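Local coordinates for protein 2-oxoglutarate-dependent dioxygenase DAO (Oryza sativa subsp. indica, PDB 6KUN) that probably catalyses the irreversible, iron- and 2-oxoglutarate-dependent oxidation of the auxin indole-3-acetic acid to inactive 2-oxoindole-3-acetic acid, at residues A63-G75 with A98-P110. Numbering follows the deposited sequence.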
# COMPACT_ATOMS: atom_id res chain seq x y z
N ALA B 63 -7.27 -2.72 26.18
CA ALA B 63 -6.50 -3.80 25.58
C ALA B 63 -5.02 -3.40 25.42
O ALA B 63 -4.12 -4.21 25.64
CB ALA B 63 -7.12 -4.20 24.24
N LYS B 64 -4.77 -2.14 25.07
CA LYS B 64 -3.38 -1.67 24.95
C LYS B 64 -2.65 -1.72 26.29
O LYS B 64 -1.48 -2.14 26.36
CB LYS B 64 -3.36 -0.26 24.34
CG LYS B 64 -4.09 -0.26 23.00
CD LYS B 64 -3.55 0.70 21.93
CE LYS B 64 -4.39 1.94 21.81
NZ LYS B 64 -4.11 2.78 20.61
N ARG B 65 -3.33 -1.36 27.38
CA ARG B 65 -2.69 -1.45 28.69
C ARG B 65 -2.45 -2.90 29.11
O ARG B 65 -1.43 -3.22 29.73
CB ARG B 65 -3.54 -0.74 29.74
CG ARG B 65 -2.84 0.43 30.44
CD ARG B 65 -2.56 0.16 31.91
NE ARG B 65 -3.75 0.33 32.74
CZ ARG B 65 -4.36 1.49 32.96
NH1 ARG B 65 -3.91 2.60 32.39
NH2 ARG B 65 -5.44 1.54 33.74
N ARG B 66 -3.38 -3.80 28.79
CA ARG B 66 -3.10 -5.20 29.04
C ARG B 66 -1.89 -5.72 28.24
O ARG B 66 -1.36 -6.79 28.57
CB ARG B 66 -4.34 -6.03 28.72
CG ARG B 66 -5.49 -5.77 29.73
CD ARG B 66 -6.53 -6.86 29.73
NE ARG B 66 -7.26 -6.95 28.47
CZ ARG B 66 -8.15 -6.05 28.04
NH1 ARG B 66 -8.41 -4.97 28.78
NH2 ARG B 66 -8.77 -6.23 26.88
N ASN B 67 -1.43 -4.96 27.25
CA ASN B 67 -0.27 -5.35 26.47
C ASN B 67 1.01 -4.70 26.96
O ASN B 67 2.05 -4.87 26.33
CB ASN B 67 -0.53 -5.00 25.00
CG ASN B 67 -1.39 -6.03 24.34
OD1 ASN B 67 -1.14 -7.24 24.45
ND2 ASN B 67 -2.42 -5.57 23.61
N ALA B 68 0.95 -3.96 28.06
CA ALA B 68 2.17 -3.40 28.64
C ALA B 68 2.85 -4.42 29.52
O ALA B 68 2.20 -5.09 30.32
CB ALA B 68 1.85 -2.14 29.45
N ASP B 69 4.17 -4.55 29.36
CA ASP B 69 4.98 -5.42 30.20
C ASP B 69 4.61 -6.89 30.04
O ASP B 69 4.71 -7.68 30.99
CB ASP B 69 4.88 -4.97 31.66
CG ASP B 69 5.26 -3.49 31.84
OD1 ASP B 69 6.41 -3.11 31.52
OD2 ASP B 69 4.38 -2.71 32.28
N ILE B 70 4.24 -7.33 28.84
CA ILE B 70 3.78 -8.72 28.71
C ILE B 70 4.96 -9.67 28.80
O ILE B 70 4.80 -10.83 29.20
CB ILE B 70 2.95 -8.94 27.43
CG1 ILE B 70 3.63 -8.34 26.20
CG2 ILE B 70 1.53 -8.38 27.63
CD1 ILE B 70 2.88 -8.65 24.87
N ILE B 71 6.15 -9.23 28.39
CA ILE B 71 7.40 -9.88 28.81
C ILE B 71 8.33 -8.81 29.35
O ILE B 71 8.18 -7.62 29.03
CB ILE B 71 8.10 -10.66 27.66
CG1 ILE B 71 8.57 -9.72 26.56
CG2 ILE B 71 7.19 -11.70 27.06
CD1 ILE B 71 9.37 -10.39 25.49
N PRO B 72 9.29 -9.19 30.16
CA PRO B 72 10.01 -8.18 30.94
C PRO B 72 10.59 -7.10 30.05
O PRO B 72 11.34 -7.40 29.12
CB PRO B 72 11.11 -9.00 31.63
CG PRO B 72 10.54 -10.36 31.71
CD PRO B 72 9.80 -10.54 30.41
N GLY B 73 10.18 -5.85 30.30
CA GLY B 73 10.66 -4.71 29.53
C GLY B 73 9.99 -4.47 28.20
O GLY B 73 10.32 -3.48 27.54
N SER B 74 9.05 -5.31 27.77
CA SER B 74 8.53 -5.21 26.41
C SER B 74 7.01 -5.22 26.44
O SER B 74 6.38 -5.74 27.36
CB SER B 74 9.03 -6.37 25.55
OG SER B 74 10.41 -6.24 25.26
N GLY B 75 6.42 -4.64 25.40
CA GLY B 75 4.98 -4.51 25.31
C GLY B 75 4.59 -3.15 24.84
O GLY B 75 5.38 -2.42 24.26
N ALA B 98 12.59 -17.53 22.16
CA ALA B 98 11.75 -17.70 23.33
C ALA B 98 10.99 -16.42 23.68
O ALA B 98 9.82 -16.48 24.09
CB ALA B 98 12.62 -18.18 24.50
N ASP B 99 11.64 -15.26 23.49
CA ASP B 99 11.03 -13.96 23.75
C ASP B 99 9.97 -13.63 22.71
O ASP B 99 8.95 -12.99 23.02
CB ASP B 99 12.08 -12.83 23.70
CG ASP B 99 13.05 -12.82 24.88
OD1 ASP B 99 12.88 -13.64 25.78
OD2 ASP B 99 13.98 -11.97 24.90
N VAL B 100 10.26 -13.92 21.44
CA VAL B 100 9.31 -13.66 20.37
C VAL B 100 8.08 -14.54 20.56
O VAL B 100 6.94 -14.08 20.40
CB VAL B 100 9.98 -13.91 19.00
CG1 VAL B 100 8.93 -13.85 17.90
CG2 VAL B 100 11.12 -12.89 18.72
N ASP B 101 8.28 -15.82 20.87
CA ASP B 101 7.15 -16.71 21.11
C ASP B 101 6.26 -16.19 22.25
O ASP B 101 5.03 -16.09 22.10
CB ASP B 101 7.69 -18.10 21.42
CG ASP B 101 8.46 -18.72 20.27
OD1 ASP B 101 8.47 -18.14 19.15
OD2 ASP B 101 9.07 -19.79 20.47
N ALA B 102 6.86 -15.82 23.38
CA ALA B 102 6.08 -15.43 24.56
C ALA B 102 5.40 -14.09 24.36
O ALA B 102 4.27 -13.88 24.81
CB ALA B 102 6.98 -15.40 25.79
N PHE B 103 6.08 -13.16 23.71
CA PHE B 103 5.46 -11.88 23.37
C PHE B 103 4.18 -12.09 22.56
O PHE B 103 3.12 -11.58 22.92
CB PHE B 103 6.47 -11.00 22.61
CG PHE B 103 5.98 -9.62 22.25
CD1 PHE B 103 5.36 -9.37 21.04
CD2 PHE B 103 6.20 -8.56 23.09
CE1 PHE B 103 4.94 -8.10 20.73
CE2 PHE B 103 5.75 -7.29 22.78
CZ PHE B 103 5.13 -7.07 21.58
N CYS B 104 4.28 -12.85 21.46
CA CYS B 104 3.11 -13.02 20.58
C CYS B 104 2.05 -13.88 21.25
O CYS B 104 0.86 -13.68 20.99
CB CYS B 104 3.55 -13.60 19.25
SG CYS B 104 4.71 -12.43 18.35
N ALA B 105 2.44 -14.81 22.10
CA ALA B 105 1.46 -15.64 22.80
C ALA B 105 0.68 -14.81 23.82
O ALA B 105 -0.49 -15.10 24.07
CB ALA B 105 2.15 -16.82 23.47
N ARG B 106 1.31 -13.74 24.34
CA ARG B 106 0.74 -12.94 25.40
C ARG B 106 0.07 -11.67 24.95
O ARG B 106 -0.59 -11.01 25.76
CB ARG B 106 1.81 -12.61 26.43
CG ARG B 106 2.32 -13.84 27.12
CD ARG B 106 3.32 -13.48 28.21
NE ARG B 106 4.16 -14.63 28.52
CZ ARG B 106 5.23 -14.61 29.33
NH1 ARG B 106 5.59 -13.49 29.93
NH2 ARG B 106 5.91 -15.70 29.50
N LEU B 107 0.19 -11.31 23.69
CA LEU B 107 -0.52 -10.14 23.19
C LEU B 107 -2.02 -10.34 23.34
O LEU B 107 -2.56 -11.39 23.00
CB LEU B 107 -0.21 -9.91 21.71
CG LEU B 107 1.10 -9.22 21.39
CD1 LEU B 107 1.30 -9.37 19.88
CD2 LEU B 107 1.07 -7.77 21.77
N ASP B 108 -2.68 -9.31 23.82
CA ASP B 108 -4.15 -9.32 23.83
C ASP B 108 -4.64 -8.84 22.45
O ASP B 108 -4.74 -7.65 22.18
CB ASP B 108 -4.66 -8.42 24.94
CG ASP B 108 -6.16 -8.44 25.02
OD1 ASP B 108 -6.81 -9.22 24.28
OD2 ASP B 108 -6.68 -7.66 25.83
N ALA B 109 -4.90 -9.78 21.58
CA ALA B 109 -5.30 -9.48 20.22
C ALA B 109 -5.84 -10.76 19.61
O ALA B 109 -5.56 -11.84 20.13
CB ALA B 109 -4.08 -9.00 19.42
N PRO B 110 -6.47 -10.70 18.45
CA PRO B 110 -7.00 -11.91 17.84
C PRO B 110 -5.84 -12.84 17.42
O PRO B 110 -4.73 -12.36 17.12
CB PRO B 110 -7.79 -11.41 16.62
CG PRO B 110 -8.07 -9.97 16.93
CD PRO B 110 -6.84 -9.49 17.67
O HOH W 1 -2.12 -9.12 27.24
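D99 meets I71 at the far end of this interface, where the isoleucine's CD1 rests 3.6 Å from D99 O and also reaches the CB of F103; the D99 carboxylate itself is bound elsewhere, to the backbone N of D93. One turn on, A102 CB packs against the other branch of I71, CG2. With CG anti to the backbone N (chi1 -177°), the end of the F103 side chain approaches the loop. I70 CD1 then sits over one ring face, a CH-pi contact 4.0 Å from the centroid, while the backbone N of G75 lies in plane at the edge. Here the helix 97-106, which also packs through F103 on strand 86-92, lies against the loop leading from helix 61-66 into strand 75-77, an edge strand of the larger sheet of the jelly-roll fold. R106 runs extended past I70, and its NH1 donates to I70 O (2.9 Å, 156°) near the guanidinium plane, with I71 CG2 over one guanidinium face. A water donates to both R106 O and R66 O. L107 puts CD2 against I70 CD1, 3.7 Å away. Beyond the helix end, D108 N gives N67 OD1 a nearly straight bond of 2.7 Å on a lone pair; ND2 returns a weak one to D108 O. OD2 of D108 lies at the edge of the R66 guanidinium, in a salt bridge where NE and NH2 both give weak, bent hydrogen bonds (NH2 to OD2 2.7 Å), while R66 NH1 makes a salt bridge with D62 OD2.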